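Local coordinates for EvdMO1 (Micromonospora carbonacea, PDB 5T39), which probably transfers a methyl group from S-adenosylmethionine during everninomicin biosynthesis, as the methyltransferase domain of a fused methyltransferase-oxidase, at residues K164-V169 / A228-I233; G172-T177 / V248-A253. All blocks are in the same frame, centred on the assembly; numbering follows the deposited sequence.

Contact 1 of 2, residues K164-V169 / A228-I233; sequences KDAARV and AGFVEI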
loop_
_atom_site.group_PDB
_atom_site.type_symbol
_atom_site.label_atom_id
_atom_site.label_comp_id
_atom_site.label_asym_id
_atom_site.label_seq_id
_atom_site.Cartn_x
_atom_site.Cartn_y
_atom_site.Cartn_z
ATOM N N LYS A 164 4.922 13.731 -0.054
ATOM C CA LYS A 164 5.894 14.441 -0.882
ATOM C C LYS A 164 6.688 13.480 -1.750
ATOM O O LYS A 164 6.972 13.777 -2.916
ATOM C CB LYS A 164 6.853 15.240 -0.014
ATOM C CG LYS A 164 6.300 16.533 0.487
ATOM C CD LYS A 164 7.331 17.310 1.289
ATOM C CE LYS A 164 8.521 17.735 0.439
ATOM N NZ LYS A 164 9.511 18.544 1.210
ATOM N N ASP A 165 7.078 12.334 -1.197
ATOM C CA ASP A 165 7.833 11.356 -1.980
ATOM C C ASP A 165 7.016 10.821 -3.143
ATOM O O ASP A 165 7.542 10.642 -4.243
ATOM C CB ASP A 165 8.312 10.229 -1.075
ATOM C CG ASP A 165 9.618 10.557 -0.408
ATOM O OD1 ASP A 165 10.444 11.231 -1.063
ATOM O OD2 ASP A 165 9.822 10.146 0.754
ATOM N N ALA A 166 5.726 10.574 -2.930
ATOM C CA ALA A 166 4.881 10.161 -4.040
ATOM C C ALA A 166 4.856 11.226 -5.129
ATOM O O ALA A 166 4.939 10.906 -6.319
ATOM C CB ALA A 166 3.473 9.869 -3.533
ATOM N N ALA A 167 4.743 12.495 -4.736
ATOM C CA ALA A 167 4.740 13.596 -5.695
ATOM C C ALA A 167 6.073 13.736 -6.420
ATOM O O ALA A 167 6.113 14.261 -7.537
ATOM C CB ALA A 167 4.385 14.913 -5.000
ATOM N N ARG A 168 7.170 13.289 -5.818
ATOM C CA ARG A 168 8.446 13.382 -6.516
ATOM C C ARG A 168 8.482 12.486 -7.740
ATOM O O ARG A 168 9.240 12.760 -8.676
ATOM C CB ARG A 168 9.600 13.029 -5.586
ATOM C CG ARG A 168 10.008 14.148 -4.665
ATOM C CD ARG A 168 11.317 13.809 -3.961
ATOM N NE ARG A 168 11.738 14.872 -3.058
ATOM C CZ ARG A 168 11.411 14.942 -1.772
ATOM N NH1 ARG A 168 10.653 14.008 -1.212
ATOM N NH2 ARG A 168 11.845 15.956 -1.040
ATOM N N VAL A 169 7.694 11.412 -7.749
ATOM C CA VAL A 169 7.757 10.419 -8.817
ATOM C C VAL A 169 6.506 10.356 -9.676
ATOM O O VAL A 169 6.527 9.654 -10.702
ATOM C CB VAL A 169 8.106 9.014 -8.275
ATOM C CG1 VAL A 169 9.386 9.070 -7.453
ATOM C CG2 VAL A 169 6.957 8.430 -7.436
ATOM N N ALA A 228 2.182 18.737 -0.780
ATOM C CA ALA A 228 2.971 17.845 -1.616
ATOM C C ALA A 228 2.777 18.135 -3.096
ATOM O O ALA A 228 3.602 17.704 -3.912
ATOM C CB ALA A 228 2.579 16.401 -1.343
ATOM N N GLY A 229 1.707 18.848 -3.457
ATOM C CA GLY A 229 1.386 19.158 -4.834
ATOM C C GLY A 229 0.113 18.522 -5.335
ATOM O O GLY A 229 -0.275 18.785 -6.472
ATOM N N PHE A 230 -0.552 17.692 -4.538
ATOM C CA PHE A 230 -1.808 17.066 -4.944
ATOM C C PHE A 230 -2.927 18.054 -4.655
ATOM O O PHE A 230 -3.624 17.991 -3.640
ATOM C CB PHE A 230 -1.997 15.732 -4.234
ATOM C CG PHE A 230 -0.927 14.733 -4.553
ATOM C CD1 PHE A 230 -0.856 14.163 -5.807
ATOM C CD2 PHE A 230 0.000 14.348 -3.599
ATOM C CE1 PHE A 230 0.123 13.248 -6.117
ATOM C CE2 PHE A 230 0.972 13.423 -3.905
ATOM C CZ PHE A 230 1.036 12.871 -5.170
ATOM N N VAL A 231 -3.068 19.007 -5.578
ATOM C CA VAL A 231 -3.954 20.147 -5.393
ATOM C C VAL A 231 -5.393 19.837 -5.778
ATOM O O VAL A 231 -6.297 20.583 -5.393
ATOM C CB VAL A 231 -3.428 21.385 -6.145
ATOM C CG1 VAL A 231 -2.096 21.838 -5.569
ATOM C CG2 VAL A 231 -3.315 21.117 -7.638
ATOM N N GLU A 232 -5.639 18.771 -6.525
ATOM C CA GLU A 232 -6.991 18.323 -6.823
ATOM C C GLU A 232 -7.209 17.022 -6.067
ATOM O O GLU A 232 -6.497 16.041 -6.305
ATOM C CB GLU A 232 -7.157 18.102 -8.325
ATOM N N ILE A 233 -8.167 17.009 -5.141
ATOM C CA ILE A 233 -8.416 15.842 -4.292
ATOM C C ILE A 233 -9.870 15.416 -4.480
ATOM O O ILE A 233 -10.782 16.221 -4.275
ATOM C CB ILE A 233 -8.113 16.145 -2.811
ATOM C CG1 ILE A 233 -6.663 16.631 -2.638
ATOM C CG2 ILE A 233 -8.366 14.919 -1.946
ATOM C CD1 ILE A 233 -6.350 17.262 -1.283
#

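Contact 2 of 2, residues G172-T177 / V248-A253; sequences GIYLST and VVVGRA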
loop_
_atom_site.group_PDB
_atom_site.type_symbol
_atom_site.label_atom_id
_atom_site.label_comp_id
_atom_site.label_asym_id
_atom_site.label_seq_id
_atom_site.Cartn_x
_atom_site.Cartn_y
_atom_site.Cartn_z
ATOM N N GLY A 172 -0.145 11.388 -9.663
ATOM C CA GLY A 172 -1.373 10.810 -9.171
ATOM C C GLY A 172 -1.133 9.899 -7.988
ATOM O O GLY A 172 -0.160 9.143 -7.972
ATOM N N ILE A 173 -2.024 9.951 -7.006
ATOM C CA ILE A 173 -1.975 9.038 -5.870
ATOM C C ILE A 173 -3.377 8.535 -5.569
ATOM O O ILE A 173 -4.347 9.300 -5.573
ATOM C CB ILE A 173 -1.320 9.696 -4.635
ATOM C CG1 ILE A 173 -1.083 8.659 -3.521
ATOM C CG2 ILE A 173 -2.136 10.899 -4.133
ATOM C CD1 ILE A 173 -0.263 9.195 -2.371
ATOM N N TYR A 174 -3.487 7.239 -5.305
ATOM C CA TYR A 174 -4.690 6.621 -4.762
ATOM C C TYR A 174 -4.342 6.309 -3.318
ATOM O O TYR A 174 -3.492 5.452 -3.059
ATOM C CB TYR A 174 -5.039 5.365 -5.549
ATOM C CG TYR A 174 -6.316 4.670 -5.149
ATOM C CD1 TYR A 174 -7.453 4.758 -5.938
ATOM C CD2 TYR A 174 -6.383 3.912 -3.990
ATOM C CE1 TYR A 174 -8.618 4.106 -5.591
ATOM C CE2 TYR A 174 -7.543 3.251 -3.641
ATOM C CZ TYR A 174 -8.654 3.356 -4.451
ATOM O OH TYR A 174 -9.827 2.713 -4.140
ATOM N N LEU A 175 -4.927 7.056 -2.393
ATOM C CA LEU A 175 -4.554 7.021 -0.985
ATOM C C LEU A 175 -5.717 6.473 -0.173
ATOM O O LEU A 175 -6.798 7.060 -0.166
ATOM C CB LEU A 175 -4.212 8.435 -0.512
ATOM C CG LEU A 175 -3.889 8.567 0.978
ATOM C CD1 LEU A 175 -2.583 7.849 1.295
ATOM C CD2 LEU A 175 -3.826 10.031 1.371
ATOM N N SER A 176 -5.485 5.377 0.543
ATOM C CA SER A 176 -6.459 4.835 1.481
ATOM C C SER A 176 -5.790 4.838 2.844
ATOM O O SER A 176 -4.717 4.242 3.003
ATOM C CB SER A 176 -6.858 3.425 1.061
ATOM O OG SER A 176 -7.777 2.857 1.971
ATOM N N THR A 177 -6.380 5.553 3.804
ATOM C CA THR A 177 -5.737 5.726 5.095
ATOM C C THR A 177 -6.767 5.994 6.177
ATOM O O THR A 177 -7.873 6.465 5.913
ATOM C CB THR A 177 -4.721 6.883 5.044
ATOM O OG1 THR A 177 -3.952 6.906 6.250
ATOM C CG2 THR A 177 -5.382 8.230 4.808
ATOM N N VAL A 248 -10.658 7.307 1.556
ATOM C CA VAL A 248 -10.010 6.961 0.300
ATOM C C VAL A 248 -10.115 8.184 -0.591
ATOM O O VAL A 248 -11.222 8.672 -0.846
ATOM C CB VAL A 248 -10.655 5.739 -0.377
ATOM C CG1 VAL A 248 -9.905 5.393 -1.653
ATOM C CG2 VAL A 248 -10.705 4.538 0.567
ATOM N N VAL A 249 -8.979 8.672 -1.064
ATOM C CA VAL A 249 -8.958 9.837 -1.933
ATOM C C VAL A 249 -8.061 9.564 -3.120
ATOM O O VAL A 249 -7.119 8.764 -3.058
ATOM C CB VAL A 249 -8.492 11.135 -1.244
ATOM C CG1 VAL A 249 -9.290 11.408 -0.004
ATOM C CG2 VAL A 249 -7.023 11.112 -0.927
ATOM N N VAL A 250 -8.355 10.261 -4.206
ATOM C CA VAL A 250 -7.474 10.356 -5.351
ATOM C C VAL A 250 -6.906 11.763 -5.364
ATOM O O VAL A 250 -7.659 12.742 -5.397
ATOM C CB VAL A 250 -8.225 10.068 -6.658
ATOM C CG1 VAL A 250 -7.281 10.209 -7.834
ATOM C CG2 VAL A 250 -8.865 8.691 -6.624
ATOM N N GLY A 251 -5.589 11.874 -5.306
ATOM C CA GLY A 251 -4.905 13.148 -5.403
ATOM C C GLY A 251 -4.275 13.284 -6.776
ATOM O O GLY A 251 -3.673 12.335 -7.290
ATOM N N ARG A 252 -4.406 14.471 -7.351
ATOM C CA ARG A 252 -3.836 14.762 -8.652
ATOM C C ARG A 252 -3.063 16.062 -8.585
ATOM O O ARG A 252 -3.561 17.080 -8.086
ATOM C CB ARG A 252 -4.922 14.834 -9.722
ATOM C CG ARG A 252 -5.648 13.515 -9.912
ATOM C CD ARG A 252 -6.740 13.634 -10.958
ATOM N NE ARG A 252 -7.358 12.358 -11.334
ATOM C CZ ARG A 252 -8.443 11.837 -10.771
ATOM N NH1 ARG A 252 -9.051 12.454 -9.762
ATOM N NH2 ARG A 252 -8.929 10.698 -11.241
ATOM N N ALA A 253 -1.838 16.011 -9.066
ATOM C CA ALA A 253 -0.944 17.149 -9.116
ATOM C C ALA A 253 -0.856 17.660 -10.528
ATOM O O ALA A 253 -1.218 16.974 -11.487
ATOM C CB ALA A 253 0.454 16.720 -8.655
#

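Contact 1 of 2, residues K164-V169 / A228-I233
Phe230 points the CE2-CZ side of its ring at the last turns of helix 159-169. Phe230 CZ lies 3.8 Å from Ala167 N, and Phe230 CE2 lies 3.9 Å from Ala167 CB. The carbonyl carbon of Ala166 sits at the ring edge, close to its plane, while Ala167 N approaches obliquely. The methyl Ala166 CB also meets Phe230 CZ, at 4.2 Å. The first torsion of Phe230 sets CG opposite its own carbonyl carbon (chi1 -62°), and this carries the ring across to the helix. Ala167 CB is the second focus. It touches both the Phe230 ring and the end of helix 218-228, 3.1 Å from Ala228 O and 4.3 Å from Ala228 CB. Ala228 CB in turn rests 3.8 Å from Lys164 N and also meets the CG of that lysine. Gly229 leaves the helix in a Schellman motif. Its positive phi (114°) would jam a side chain against the preceding carbonyl. The chain then turns through an inverse gamma turn centred on Phe230. Leu225 also touches the ring. With only an alanine at position Phe230, a gap would probably open beside Ala166 and Ala167, leaving Ala228 to make most of the contact with helix 159-169. No hydrogen bond or salt bridge crosses this contact, so its cohesion comes from van der Waals contact among alanine methyls, the Phe230 ring and helix backbone.

Contact 2 of 2, residues G172-T177 / V248-A253
Gly172 CA gives a CA-H...O contact to Gly251 O at 3.3 Å. In the ladder Gly172 itself is paired with Arg252, as a non-hydrogen-bonded antiparallel pair. Ile173 pairs with Gly251 through two backbone hydrogen bonds: Ile173 N to Gly251 O and Gly251 N to Ile173 O, each 2.9 Å. The second lies in the carbonyl plane. Ile173 CG2 is held between the backbone N and carbonyl carbon of its own residue, and this Ile173 CG2 rests 3.8 Å from Gly251 CA. A beta carbon at Gly251 would collide with that methyl, so the glycine makes room for the isoleucine. Tyr174 faces the other side of the sheet. Its CG is anti to the backbone N (chi1 -176°), and the ring slants across to Val248, with Tyr174 CZ 3.7 Å from Val248 CG1. CD1 at the other side of the ring meets Val250 CG2 more loosely. Leu175 returns to the Ile173 face and forms the next hydrogen-bonded pair, with Val249. Leu175 N to Val249 O is almost straight, with an N-H...O angle of 174°. Val249 N donates back to Leu175 O, in the carbonyl plane. The two side chains run side by side, and Leu175 CB touches Val249 CG2 at 3.9 Å. Ser176 pairs with Val248 without hydrogen bonds. Ser176 OG is 3.7 Å from Val248 CG2, and the serine side chain is about 6 Å from the bound S-adenosyl-L-homocysteine. Strand 172-180 is hydrogen-bonded on its other side to strand 146-150, and strand 232-239 lies beyond strand 244-252. Helix 62-72 packs on the Tyr174 face through Ala68, Ala72 and Arg65.

How the contacts relate
The centres of contacts 1 and 2 are 9 Å apart. Their segments alternate along the chain: 164-169, 172-177, 228-233, 248-253. Helix 159-169 leads straight into strand 172-180, and strand 232-239 leads into strand 244-252. Contact 2 is a strand pair inside the seven-stranded mixed sheet, whose order 3-2-1-4-5-7-6 is that of the Rossmann-like methyltransferase fold. Contact 1 packs helix 159-169 against the end of helix 218-228 and the loop leading to strand 232-239. The two meet where Phe230 CE1 lies 3.8 Å from Ile173 CG2, and Glu232 O probably accepts a hydrogen bond from Arg252 N. Strand 172-180 thus touches contact 1 at Ile173 and nears the cofactor product at Ser176.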